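Local coordinates for protein GLB-12 (Caenorhabditis elegans, PDB 4BJA) that is a heme-binding globin that probably takes part in redox signalling and may also bind oxygen, at residues 148-151 against 152-155; 156-160 against 161-165; 190-193 against 194-198. The protein carries 1 engineered substitution. All coordinates share one frame; numbering follows the deposited sequence.

Contact 1: residues 148-151 against 152-155; sequences VINV and FIER. With HEM (protoporphyrin IX containing Fe), chain B.
Phe152 lies alongside Val148 one turn back on the same helix, pointing the same way, with Phe152 CE2 4.0 Å from Val148 CG1. Its CG sits beside the backbone N (chi1 -79°), which swings the ring back so that its edge runs past the Val148 carbonyl, Phe152 CD2 being 3.3 Å from Val148 O. That oxygen also takes the ordinary helical bond from Phe152 N. Both methyls of Val148 meet the heme: CG1 is 3.5 Å from the vinyl carbon HEM CBB, and CG2 lies 3.6 Å from the methyl HEM CMC. Ile149 CG1 joins them at 3.8 Å from HEM CBB. Helix 144-160, by its place in the chain the G helix of the globin fold, thus presses one end against the porphyrin rim. On another side Ile153 CD1 packs beside Asn150 OD1 (3.6 Å) and Ile149 CG2. Phe152 also stacks with Phe96 and meets Phe58 at an angle. Cutting Phe152 back to an alanine would probably open a gap beside Val148 and take a ring partner from both phenylalanines. Farther from the heme, Arg155 CG rests on Val151 CG1 (3.8 Å), and in the conformer given Arg155 NH2 forms a salt bridge with Asp60 of helix 50-65.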
ATOM      1  N   VAL A 148       1.665 -13.262  12.416  1.00 15.39           N
ATOM      2  CA  VAL A 148       1.951 -12.610  13.694  1.00 15.56           C
ATOM      3  C   VAL A 148       0.991 -11.461  13.920  1.00 14.46           C
ATOM      4  O   VAL A 148       0.376 -11.310  15.013  1.00 14.63           O
ATOM      5  CB  VAL A 148       3.424 -12.102  13.708  1.00 14.66           C
ATOM      6  CG1 VAL A 148       3.677 -11.180  14.886  1.00 15.40           C
ATOM      7  CG2 VAL A 148       4.406 -13.330  13.785  1.00 16.82           C
ATOM      8  N   ILE A 149       0.893 -10.572  12.921  1.00 15.14           N
ATOM      9  CA  ILE A 149       0.071  -9.368  13.124  1.00 14.48           C
ATOM     10  C   ILE A 149      -1.399  -9.724  13.252  1.00 14.50           C
ATOM     11  O   ILE A 149      -2.102  -9.086  14.003  1.00 14.01           O
ATOM     12  CB  ILE A 149       0.321  -8.302  12.057  1.00 14.16           C
ATOM     13  CG1 ILE A 149       1.741  -7.818  12.258  1.00 17.24           C
ATOM     14  CG2 ILE A 149      -0.736  -7.166  12.187  1.00 15.06           C
ATOM     15  CD1 ILE A 149       1.912  -6.940  13.449  1.00 20.60           C
ATOM     16  N   ASN A 150      -1.839 -10.800  12.589  1.00 15.20           N
ATOM     17  CA  ASN A 150      -3.245 -11.202  12.776  1.00 14.50           C
ATOM     18  C   ASN A 150      -3.566 -11.574  14.226  1.00 15.02           C
ATOM     19  O   ASN A 150      -4.689 -11.332  14.696  1.00 15.39           O
ATOM     20  CB  ASN A 150      -3.587 -12.360  11.848  1.00 15.21           C
ATOM     21  CG  ASN A 150      -3.902 -11.905  10.481  1.00 15.58           C
ATOM     22  OD1 ASN A 150      -4.019 -10.696  10.242  1.00 18.75           O
ATOM     23  ND2 ASN A 150      -4.113 -12.848   9.566  1.00 17.50           N
ATOM     24  N   VAL A 151      -2.590 -12.151  14.947  1.00 14.14           N
ATOM     25  CA  VAL A 151      -2.849 -12.436  16.363  1.00 14.94           C
ATOM     26  C   VAL A 151      -2.957 -11.131  17.137  1.00 15.34           C
ATOM     27  O   VAL A 151      -3.798 -11.008  18.051  1.00 15.93           O
ATOM     28  CB  VAL A 151      -1.834 -13.440  16.963  1.00 14.23           C
ATOM     29  CG1 VAL A 151      -2.222 -13.767  18.466  1.00 15.61           C
ATOM     30  CG2 VAL A 151      -1.810 -14.726  16.108  1.00 15.90           C
ATOM     31  N   PHE A 152      -2.120 -10.134  16.767  1.00 15.10           N
ATOM     32  CA  PHE A 152      -2.311  -8.822  17.341  1.00 16.17           C
ATOM     33  C   PHE A 152      -3.675  -8.213  17.042  1.00 15.76           C
ATOM     34  O   PHE A 152      -4.288  -7.619  17.920  1.00 15.60           O
ATOM     35  CB  PHE A 152      -1.159  -7.900  16.941  1.00 15.97           C
ATOM     36  CG  PHE A 152       0.059  -8.149  17.768  1.00 16.24           C
ATOM     37  CD1 PHE A 152       0.231  -7.468  19.005  1.00 15.83           C
ATOM     38  CD2 PHE A 152       0.988  -9.103  17.355  1.00 15.27           C
ATOM     39  CE1 PHE A 152       1.357  -7.733  19.796  1.00 17.90           C
ATOM     40  CE2 PHE A 152       2.134  -9.401  18.147  1.00 16.18           C
ATOM     41  CZ  PHE A 152       2.305  -8.707  19.369  1.00 17.58           C
ATOM     42  N   ILE A 153      -4.144  -8.360  15.812  1.00 14.87           N
ATOM     43  CA  ILE A 153      -5.483  -7.859  15.474  1.00 15.85           C
ATOM     44  C   ILE A 153      -6.550  -8.495  16.390  1.00 16.08           C
ATOM     45  O   ILE A 153      -7.468  -7.801  16.902  1.00 17.84           O
ATOM     46  CB  ILE A 153      -5.777  -8.115  13.990  1.00 14.75           C
ATOM     47  CG1 ILE A 153      -4.918  -7.155  13.130  1.00 15.79           C
ATOM     48  CG2 ILE A 153      -7.278  -7.880  13.687  1.00 16.51           C
ATOM     49  CD1 ILE A 153      -4.891  -7.468  11.650  1.00 17.94           C
ATOM     50  N   GLU A 154      -6.440  -9.801  16.620  1.00 16.99           N
ATOM     51  CA  GLU A 154      -7.445 -10.485  17.442  1.00 17.58           C
ATOM     52  C   GLU A 154      -7.320 -10.197  18.948  1.00 19.24           C
ATOM     53  O   GLU A 154      -8.308 -10.140  19.656  1.00 20.09           O
ATOM     54  CB  GLU A 154      -7.299 -12.020  17.204  1.00 19.26           C
ATOM     55  CG  GLU A 154      -7.631 -12.451  15.788  1.00 24.27           C
ATOM     56  CD  GLU A 154      -8.966 -11.812  15.232  1.00 34.96           C
ATOM     57  OE1 GLU A 154     -10.075 -12.023  15.796  1.00 36.94           O
ATOM     58  OE2 GLU A 154      -8.902 -11.089  14.213  1.00 40.76           O
ATOM     59  N   ARG A 155      -6.080 -10.041  19.431  1.00 18.88           N
ATOM     60  CA  ARG A 155      -5.777  -9.966  20.864  0.50 19.65           C
ATOM     61  C   ARG A 155      -5.469  -8.556  21.381  1.00 19.41           C
ATOM     62  O   ARG A 155      -5.878  -8.192  22.479  1.00 20.66           O
ATOM     63  CB  ARG A 155      -4.590 -10.884  21.182  0.50 20.16           C
ATOM     64  CG  ARG A 155      -4.817 -12.366  20.864  0.50 21.64           C
ATOM     65  CD  ARG A 155      -5.508 -13.078  22.023  0.50 25.59           C
ATOM     66  NE  ARG A 155      -4.566 -13.418  23.090  0.50 28.95           N
ATOM     67  CZ  ARG A 155      -4.725 -13.111  24.377  0.50 31.97           C
ATOM     68  NH1 ARG A 155      -5.805 -12.458  24.787  0.50 34.29           N
ATOM     69  NH2 ARG A 155      -3.805 -13.472  25.258  0.50 33.57           N
TER
HETATM   70  CHA HEM B 300      14.240  -8.778  14.532  1.00 22.43           C
HETATM   71  CHB HEM B 300       9.944  -6.551  14.338  1.00 19.73           C
HETATM   72  CHC HEM B 300       7.946 -10.550  12.570  1.00 21.99           C
HETATM   73  CHD HEM B 300      12.005 -12.962  13.514  1.00 24.43           C
HETATM   74  C1A HEM B 300      13.267  -7.838  14.571  1.00 21.29           C
HETATM   75  C2A HEM B 300      13.469  -6.434  14.879  1.00 23.13           C
HETATM   76  C3A HEM B 300      12.260  -5.847  14.819  1.00 21.16           C
HETATM   77  C4A HEM B 300      11.277  -6.854  14.485  1.00 20.31           C
HETATM   78  CMA HEM B 300      11.890  -4.361  15.076  1.00 22.28           C
HETATM   79  CAA HEM B 300      14.858  -5.783  15.187  1.00 25.64           C
HETATM   80  CBA HEM B 300      15.218  -4.718  14.141  1.00 31.78           C
HETATM   81  CGA HEM B 300      15.315  -5.392  12.846  1.00 34.81           C
HETATM   82  O1A HEM B 300      16.000  -6.451  12.771  1.00 36.50           O
HETATM   83  O2A HEM B 300      14.653  -4.872  11.909  1.00 38.51           O
HETATM   84  C1B HEM B 300       9.078  -7.446  13.783  1.00 19.89           C
HETATM   85  C2B HEM B 300       7.723  -7.128  13.349  1.00 19.75           C
HETATM   86  C3B HEM B 300       7.189  -8.212  12.863  1.00 20.68           C
HETATM   87  C4B HEM B 300       8.159  -9.271  12.975  1.00 20.62           C
HETATM   88  CMB HEM B 300       7.072  -5.738  13.437  1.00 23.26           C
HETATM   89  CAB HEM B 300       5.763  -8.286  12.254  1.00 25.72           C
HETATM   90  CBB HEM B 300       5.155  -9.445  12.179  1.00 30.67           C
HETATM   91  C1C HEM B 300       8.866 -11.538  12.656  1.00 21.34           C
HETATM   92  C2C HEM B 300       8.651 -12.910  12.271  1.00 24.51           C
HETATM   93  C3C HEM B 300       9.765 -13.577  12.517  1.00 23.82           C
HETATM   94  C4C HEM B 300      10.723 -12.668  13.106  1.00 24.39           C
HETATM   95  CMC HEM B 300       7.345 -13.451  11.641  1.00 27.10           C
HETATM   96  CAC HEM B 300       9.957 -15.087  12.247  1.00 27.40           C
HETATM   97  CBC HEM B 300      11.192 -15.511  12.043  1.00 30.12           C
HETATM   98  C1D HEM B 300      12.933 -12.081  13.942  1.00 25.14           C
HETATM   99  C2D HEM B 300      14.203 -12.437  14.501  1.00 26.50           C
HETATM  100  C3D HEM B 300      14.889 -11.144  14.806  1.00 27.76           C
HETATM  101  C4D HEM B 300      13.973 -10.116  14.400  1.00 24.34           C
HETATM  102  CMD HEM B 300      14.785 -13.846  14.755  1.00 29.49           C
HETATM  103  CAD HEM B 300      16.274 -10.957  15.454  1.00 29.10           C
HETATM  104  CBD HEM B 300      16.018 -10.604  16.929  1.00 31.51           C
HETATM  105  CGD HEM B 300      15.445 -11.735  17.778  1.00 31.90           C
HETATM  106  O1D HEM B 300      15.587 -12.932  17.449  1.00 33.55           O
HETATM  107  O2D HEM B 300      14.856 -11.417  18.820  1.00 33.39           O
HETATM  108  NA  HEM B 300      11.906  -8.076  14.345  1.00 19.89           N
HETATM  109  NB  HEM B 300       9.336  -8.792  13.542  1.00 20.61           N
HETATM  110  NC  HEM B 300      10.145 -11.438  13.161  1.00 22.78           N
HETATM  111  ND  HEM B 300      12.822 -10.687  13.907  1.00 24.15           N
HETATM  112 FE   HEM B 300      11.070  -9.741  13.764  1.00 19.74          FE

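Contact 2: residues 156-160 against 161-165; sequences LIPFL and TGEQE
A Schellman motif around Gly162 folds the chain back over Pro158 and Phe159 and closes helix 144-160. Gly162 N donates to Phe159 O at 3.1 Å and Gln164 N to Pro158 O at 3.0 Å; each donor stands above the plane of its acceptor carbonyl, well off the lone pairs, as the reversing chain passes over the helix end. Gly162 has a positive phi of 81°, at which a CB would collide with the Thr161 carbonyl oxygen, which favours glycine here. Just before it, Thr161 N still makes a helical bond to Ile157 O (2.9 Å). The turn starts the loop that leads to helix 185-214, the last helix of this globin fold. The Thr161 hydroxyl adds an ST turn: OG1, placed between the backbone N and the carbonyl carbon by chi1 of 59°, accepts from Glu163 N at 3.2 Å and gives its own proton to Glu163 OE1 at 2.6 Å, on the anti side of the carboxylate and somewhat out of its plane. This double use of one hydroxyl ties the side chain and backbone of Glu163 to the turn. The same rotation puts Thr161 CG2 against Ile157 CG2, 4.0 Å away. Beyond the turn, the extended Gln164 side chain passes across Phe159, its amide plane 49° from the ring; Gln164 OE1 comes 3.6 Å from Phe159 CZ, while Gln164 CB lies over one face toward the rim. Gln164 NE2 meets Pro158 CB at 3.7 Å, and Glu165 O approaches the edge of the Phe159 ring. Leu47 and Ile53 also pack on Phe159, and Ile157 and Leu160 reach Trp192.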
ATOM      1  N   LEU A 156      -4.738  -7.752  20.602  1.00 17.51           N
ATOM      2  CA  LEU A 156      -4.399  -6.404  21.087  1.00 17.45           C
ATOM      3  C   LEU A 156      -5.582  -5.460  21.026  1.00 17.52           C
ATOM      4  O   LEU A 156      -5.773  -4.659  21.963  1.00 18.83           O
ATOM      5  CB  LEU A 156      -3.277  -5.860  20.211  1.00 17.27           C
ATOM      6  CG  LEU A 156      -2.357  -4.762  20.758  1.00 21.92           C
ATOM      7  CD1 LEU A 156      -1.856  -3.729  19.761  1.00 23.33           C
ATOM      8  CD2 LEU A 156      -2.344  -4.347  22.253  1.00 22.18           C
ATOM      9  N   ILE A 157      -6.401  -5.567  19.975  1.00 16.36           N
ATOM     10  CA  ILE A 157      -7.481  -4.586  19.785  1.00 18.10           C
ATOM     11  C   ILE A 157      -8.492  -4.556  20.953  1.00 18.97           C
ATOM     12  O   ILE A 157      -8.892  -3.484  21.403  1.00 20.34           O
ATOM     13  CB  ILE A 157      -8.169  -4.728  18.400  1.00 17.49           C
ATOM     14  CG1 ILE A 157      -7.141  -4.342  17.335  1.00 17.75           C
ATOM     15  CG2 ILE A 157      -9.486  -3.851  18.350  1.00 19.60           C
ATOM     16  CD1 ILE A 157      -7.646  -4.428  15.905  1.00 19.88           C
ATOM     17  N   PRO A 158      -8.891  -5.720  21.494  1.00 20.38           N
ATOM     18  CA  PRO A 158      -9.761  -5.634  22.676  1.00 20.92           C
ATOM     19  C   PRO A 158      -9.155  -4.949  23.894  1.00 21.46           C
ATOM     20  O   PRO A 158      -9.925  -4.358  24.672  1.00 23.00           O
ATOM     21  CB  PRO A 158     -10.061  -7.120  22.984  1.00 22.02           C
ATOM     22  CG  PRO A 158     -10.017  -7.776  21.658  1.00 22.11           C
ATOM     23  CD  PRO A 158      -8.888  -7.080  20.918  1.00 20.06           C
ATOM     24  N   PHE A 159      -7.821  -4.996  24.093  1.00 21.94           N
ATOM     25  CA  PHE A 159      -7.193  -4.169  25.136  1.00 21.78           C
ATOM     26  C   PHE A 159      -7.307  -2.678  24.768  1.00 22.10           C
ATOM     27  O   PHE A 159      -7.606  -1.836  25.636  1.00 23.43           O
ATOM     28  CB  PHE A 159      -5.708  -4.525  25.330  1.00 22.32           C
ATOM     29  CG  PHE A 159      -5.484  -5.868  25.957  1.00 23.80           C
ATOM     30  CD1 PHE A 159      -5.754  -6.054  27.318  1.00 27.52           C
ATOM     31  CD2 PHE A 159      -4.984  -6.920  25.227  1.00 24.50           C
ATOM     32  CE1 PHE A 159      -5.552  -7.307  27.927  1.00 28.04           C
ATOM     33  CE2 PHE A 159      -4.785  -8.190  25.833  1.00 27.38           C
ATOM     34  CZ  PHE A 159      -5.071  -8.363  27.176  1.00 28.16           C
ATOM     35  N   LEU A 160      -7.097  -2.371  23.487  1.00 21.10           N
ATOM     36  CA  LEU A 160      -7.073  -0.969  23.030  1.00 21.24           C
ATOM     37  C   LEU A 160      -8.452  -0.334  23.136  1.00 22.72           C
ATOM     38  O   LEU A 160      -8.557   0.893  23.300  1.00 24.18           O
ATOM     39  CB  LEU A 160      -6.604  -0.883  21.575  1.00 19.71           C
ATOM     40  CG  LEU A 160      -5.116  -1.160  21.411  1.00 19.00           C
ATOM     41  CD1 LEU A 160      -4.823  -1.512  19.908  1.00 19.01           C
ATOM     42  CD2 LEU A 160      -4.303   0.041  21.857  1.00 20.65           C
ATOM     43  N   THR A 161      -9.507  -1.137  23.018  1.00 22.55           N
ATOM     44  CA  THR A 161     -10.856  -0.613  23.093  1.00 23.67           C
ATOM     45  C   THR A 161     -11.356  -0.571  24.542  1.00 25.42           C
ATOM     46  O   THR A 161     -12.410   0.033  24.850  1.00 25.75           O
ATOM     47  CB  THR A 161     -11.852  -1.461  22.297  1.00 24.23           C
ATOM     48  OG1 THR A 161     -11.851  -2.803  22.807  1.00 23.69           O
ATOM     49  CG2 THR A 161     -11.533  -1.450  20.780  1.00 24.34           C
ATOM     50  N   GLY A 162     -10.600  -1.213  25.430  1.00 26.10           N
ATOM     51  CA  GLY A 162     -11.020  -1.336  26.812  1.00 28.66           C
ATOM     52  C   GLY A 162     -12.031  -2.464  27.003  1.00 29.89           C
ATOM     53  O   GLY A 162     -12.558  -2.616  28.087  1.00 32.23           O
ATOM     54  N   GLU A 163     -12.363  -3.211  25.975  1.00 30.46           N
ATOM     55  CA  GLU A 163     -13.265  -4.337  26.103  1.00 32.88           C
ATOM     56  C   GLU A 163     -12.653  -5.467  26.932  1.00 33.23           C
ATOM     57  O   GLU A 163     -13.372  -6.249  27.485  1.00 32.37           O
ATOM     58  CB  GLU A 163     -13.619  -4.901  24.762  1.00 33.25           C
ATOM     59  CG  GLU A 163     -14.370  -4.059  23.822  1.00 38.26           C
ATOM     60  CD  GLU A 163     -14.293  -4.621  22.399  1.00 45.20           C
ATOM     61  OE1 GLU A 163     -13.200  -4.702  21.767  1.00 49.08           O
ATOM     62  OE2 GLU A 163     -15.343  -5.030  21.913  1.00 49.62           O
ATOM     63  N   GLN A 164     -11.330  -5.509  27.000  1.00 34.42           N
ATOM     64  CA  GLN A 164     -10.552  -6.490  27.790  1.00 36.31           C
ATOM     65  C   GLN A 164      -9.511  -5.790  28.670  1.00 38.72           C
ATOM     66  O   GLN A 164      -9.033  -4.720  28.318  1.00 37.99           O
ATOM     67  CB  GLN A 164      -9.832  -7.468  26.834  1.00 35.62           C
ATOM     68  CG  GLN A 164      -9.830  -8.912  27.298  1.00 35.43           C
ATOM     69  CD  GLN A 164      -9.040  -9.851  26.382  1.00 31.37           C
ATOM     70  OE1 GLN A 164      -8.050 -10.426  26.804  1.00 38.73           O
ATOM     71  NE2 GLN A 164      -9.497 -10.038  25.161  1.00 30.57           N
ATOM     72  N   GLU A 165      -9.142  -6.401  29.811  1.00 42.85           N
ATOM     73  CA  GLU A 165      -8.200  -5.789  30.774  1.00 46.27           C
ATOM     74  C   GLU A 165      -7.046  -6.715  31.199  1.00 47.74           C
ATOM     75  O   GLU A 165      -7.138  -7.929  31.067  1.00 48.82           O
ATOM     76  CB  GLU A 165      -8.977  -5.319  32.025  1.00 47.63           C
ATOM     77  CG  GLU A 165      -9.843  -4.070  31.808  1.00 51.03           C
ATOM     78  CD  GLU A 165     -11.229  -4.155  32.468  1.00 55.80           C
ATOM     79  OE1 GLU A 165     -11.871  -5.238  32.397  1.00 57.67           O
ATOM     80  OE2 GLU A 165     -11.690  -3.130  33.035  1.00 56.36           O
TER

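Contact 3: residues 190-193 against 194-198; sequences DVWK and KFLNT
Lys194 O is gripped twice by Thr198, from opposite faces of its carbonyl plane: the hydroxyl Thr198 OG1 donates to Lys194 O at 2.8 Å, and the backbone Thr198 N reaches the same oxygen at 3.0 Å. The threonine hydroxyl is thus satisfied within its own helix, although it lies buried. One turn earlier, the carbonyl oxygens of Asp190, Val191, Trp192 and Lys193 accept from the backbone N atoms four residues on. Across this turn the main side-chain meeting is aromatic. Trp192 and Phe195 point the same way and form an offset edge-to-face pair, the edge of Phe195 toward the face of the Trp192 six-membered ring, with the six-membered rings' centroids 5.3 Å apart and their planes at 81°. Trp192 CZ3 lies 3.6 Å from both Phe195 CD2 and Phe195 CE2. Phe195 CG lies opposite the backbone N about the CA-CB bond (chi1 168°), which sets the ring beside the indole. Leu196 CG closes on the indole from its rim, in the ring plane and 4.0 Å from Trp192 CE3. Lys194 lays CG 3.4 Å from Asp190 O, then bends at chi3 (-53°); its NZ ends on Ala31 O and in a salt bridge with Asp36. The indole NE1 is hydrogen-bonded to Thr43 OG1. Helix 185-214 is, by its place in the chain, the H helix of the globin fold, and its inner face here packs on helices 34-46, 87-108 and 144-160, while Asn197 and Thr198 touch Ser24 and Leu30 of the second subunit. With NE1 bonded at one side of the indole and Phe195 and Leu196 crowding its six-membered ring, Trp192 is probably fixed in rotation, a polar bond and apolar packing sharing the task.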
ATOM      1  N   ASP A 190     -11.566  -0.238  13.696  1.00 20.54           N
ATOM      2  CA  ASP A 190     -11.351  -0.033  12.276  0.50 20.96           C
ATOM      3  C   ASP A 190      -9.977   0.630  12.031  1.00 19.96           C
ATOM      4  O   ASP A 190      -9.252   0.222  11.126  1.00 19.47           O
ATOM      5  CB  ASP A 190     -12.508   0.787  11.656  0.50 22.66           C
ATOM      6  CG  ASP A 190     -13.894   0.105  11.795  0.50 26.63           C
ATOM      7  OD1 ASP A 190     -14.025  -1.044  12.263  0.50 29.00           O
ATOM      8  OD2 ASP A 190     -14.901   0.768  11.448  0.50 29.89           O
ATOM      9  N   VAL A 191      -9.608   1.613  12.852  1.00 18.95           N
ATOM     10  CA  VAL A 191      -8.336   2.294  12.669  1.00 18.60           C
ATOM     11  C   VAL A 191      -7.157   1.348  12.900  1.00 17.39           C
ATOM     12  O   VAL A 191      -6.193   1.341  12.110  1.00 16.50           O
ATOM     13  CB  VAL A 191      -8.215   3.563  13.556  1.00 18.83           C
ATOM     14  CG1 VAL A 191      -6.833   4.106  13.477  1.00 18.95           C
ATOM     15  CG2 VAL A 191      -9.220   4.627  13.089  1.00 20.51           C
ATOM     16  N   TRP A 192      -7.229   0.550  13.973  1.00 16.40           N
ATOM     17  CA  TRP A 192      -6.138  -0.358  14.264  1.00 16.25           C
ATOM     18  C   TRP A 192      -6.055  -1.429  13.192  1.00 15.97           C
ATOM     19  O   TRP A 192      -4.964  -1.870  12.821  1.00 16.03           O
ATOM     20  CB  TRP A 192      -6.274  -0.950  15.709  1.00 15.53           C
ATOM     21  CG  TRP A 192      -5.598  -0.060  16.679  1.00 16.26           C
ATOM     22  CD1 TRP A 192      -6.163   0.965  17.389  1.00 17.39           C
ATOM     23  CD2 TRP A 192      -4.208  -0.054  17.002  1.00 16.97           C
ATOM     24  NE1 TRP A 192      -5.209   1.596  18.153  1.00 17.98           N
ATOM     25  CE2 TRP A 192      -3.997   0.981  17.942  1.00 16.54           C
ATOM     26  CE3 TRP A 192      -3.122  -0.849  16.616  1.00 15.79           C
ATOM     27  CZ2 TRP A 192      -2.730   1.248  18.488  1.00 16.84           C
ATOM     28  CZ3 TRP A 192      -1.872  -0.589  17.165  1.00 17.30           C
ATOM     29  CH2 TRP A 192      -1.682   0.465  18.078  1.00 16.80           C
ATOM     30  N   LYS A 193      -7.197  -1.878  12.678  1.00 16.92           N
ATOM     31  CA  LYS A 193      -7.131  -2.835  11.553  1.00 16.97           C
ATOM     32  C   LYS A 193      -6.468  -2.220  10.316  1.00 16.28           C
ATOM     33  O   LYS A 193      -5.655  -2.874   9.688  1.00 16.44           O
ATOM     34  CB  LYS A 193      -8.487  -3.447  11.217  1.00 17.10           C
ATOM     35  CG  LYS A 193      -8.933  -4.440  12.308  1.00 18.14           C
ATOM     36  CD  LYS A 193     -10.283  -5.064  11.953  1.00 22.36           C
ATOM     37  CE  LYS A 193     -10.747  -6.041  13.030  1.00 21.91           C
ATOM     38  NZ  LYS A 193     -12.200  -6.492  12.792  1.00 25.91           N
ATOM     39  N   LYS A 194      -6.837  -0.974   9.964  1.00 16.28           N
ATOM     40  CA  LYS A 194      -6.183  -0.346   8.794  1.00 15.35           C
ATOM     41  C   LYS A 194      -4.691  -0.200   9.005  1.00 15.63           C
ATOM     42  O   LYS A 194      -3.901  -0.506   8.110  1.00 16.02           O
ATOM     43  CB  LYS A 194      -6.797   1.006   8.481  1.00 16.77           C
ATOM     44  CG  LYS A 194      -8.206   0.848   7.923  1.00 21.71           C
ATOM     45  CD  LYS A 194      -8.749   2.232   7.452  1.00 25.66           C
ATOM     46  CE  LYS A 194      -8.670   3.337   8.518  1.00 28.64           C
ATOM     47  NZ  LYS A 194      -9.084   4.714   7.977  1.00 32.76           N
ATOM     48  N   PHE A 195      -4.315   0.240  10.212  1.00 15.25           N
ATOM     49  CA  PHE A 195      -2.946   0.429  10.550  1.00 14.68           C
ATOM     50  C   PHE A 195      -2.174  -0.895  10.474  1.00 14.53           C
ATOM     51  O   PHE A 195      -1.128  -1.010   9.801  1.00 14.61           O
ATOM     52  CB  PHE A 195      -2.844   1.074  11.971  1.00 14.21           C
ATOM     53  CG  PHE A 195      -1.454   1.072  12.547  1.00 15.89           C
ATOM     54  CD1 PHE A 195      -0.383   1.671  11.861  1.00 15.61           C
ATOM     55  CD2 PHE A 195      -1.200   0.450  13.783  1.00 16.31           C
ATOM     56  CE1 PHE A 195       0.925   1.662  12.371  1.00 16.34           C
ATOM     57  CE2 PHE A 195       0.115   0.424  14.291  1.00 18.11           C
ATOM     58  CZ  PHE A 195       1.179   1.045  13.594  1.00 18.38           C
ATOM     59  N   LEU A 196      -2.660  -1.901  11.191  1.00 14.49           N
ATOM     60  CA  LEU A 196      -1.904  -3.154  11.289  1.00 13.45           C
ATOM     61  C   LEU A 196      -1.849  -3.877   9.928  1.00 13.94           C
ATOM     62  O   LEU A 196      -0.829  -4.513   9.591  1.00 13.43           O
ATOM     63  CB  LEU A 196      -2.502  -4.016  12.392  1.00 13.73           C
ATOM     64  CG  LEU A 196      -2.224  -3.483  13.803  1.00 13.16           C
ATOM     65  CD1 LEU A 196      -2.945  -4.364  14.775  1.00 15.59           C
ATOM     66  CD2 LEU A 196      -0.755  -3.488  14.128  1.00 16.10           C
ATOM     67  N   ASN A 197      -2.927  -3.789   9.139  1.00 13.97           N
ATOM     68  CA  ASN A 197      -2.895  -4.328   7.779  1.00 14.48           C
ATOM     69  C   ASN A 197      -1.896  -3.621   6.866  1.00 14.90           C
ATOM     70  O   ASN A 197      -1.262  -4.248   6.026  1.00 15.91           O
ATOM     71  CB  ASN A 197      -4.307  -4.354   7.173  1.00 14.81           C
ATOM     72  CG  ASN A 197      -5.114  -5.530   7.760  1.00 16.97           C
ATOM     73  OD1 ASN A 197      -4.597  -6.642   7.809  1.00 23.59           O
ATOM     74  ND2 ASN A 197      -6.327  -5.308   8.167  1.00 22.20           N
ATOM     75  N   THR A 198      -1.738  -2.327   7.075  1.00 14.21           N
ATOM     76  CA  THR A 198      -0.736  -1.582   6.307  1.00 14.45           C
ATOM     77  C   THR A 198       0.679  -1.982   6.763  1.00 15.06           C
ATOM     78  O   THR A 198       1.580  -2.072   5.934  1.00 15.89           O
ATOM     79  CB  THR A 198      -0.952  -0.051   6.434  1.00 15.12           C
ATOM     80  OG1 THR A 198      -2.289   0.238   5.980  1.00 16.54           O
ATOM     81  CG2 THR A 198       0.033   0.712   5.576  1.00 15.56           C
TER

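Contacts 1 and 2 follow one another on helix 144-160, and contact 3 lies on helix 185-214, which packs against both. Contact 3 is the most buried of the three, its inner face an aromatic and aliphatic core, its outer face carrying Asp190 and the lysines. Contact 1 is mixed, greasy where it faces the heme and charged at its far end. Contact 2, whose centre lies about 16 Å from that of the chain, is a helix end whose backbone and hydroxyl bonds do most of the work. Leu196 of contact 3 wedges against Ile149 and Ile153 of contact 1, whereas Trp192 receives Ile157 and Leu160 of contact 2. Contact 1 alone touches the heme.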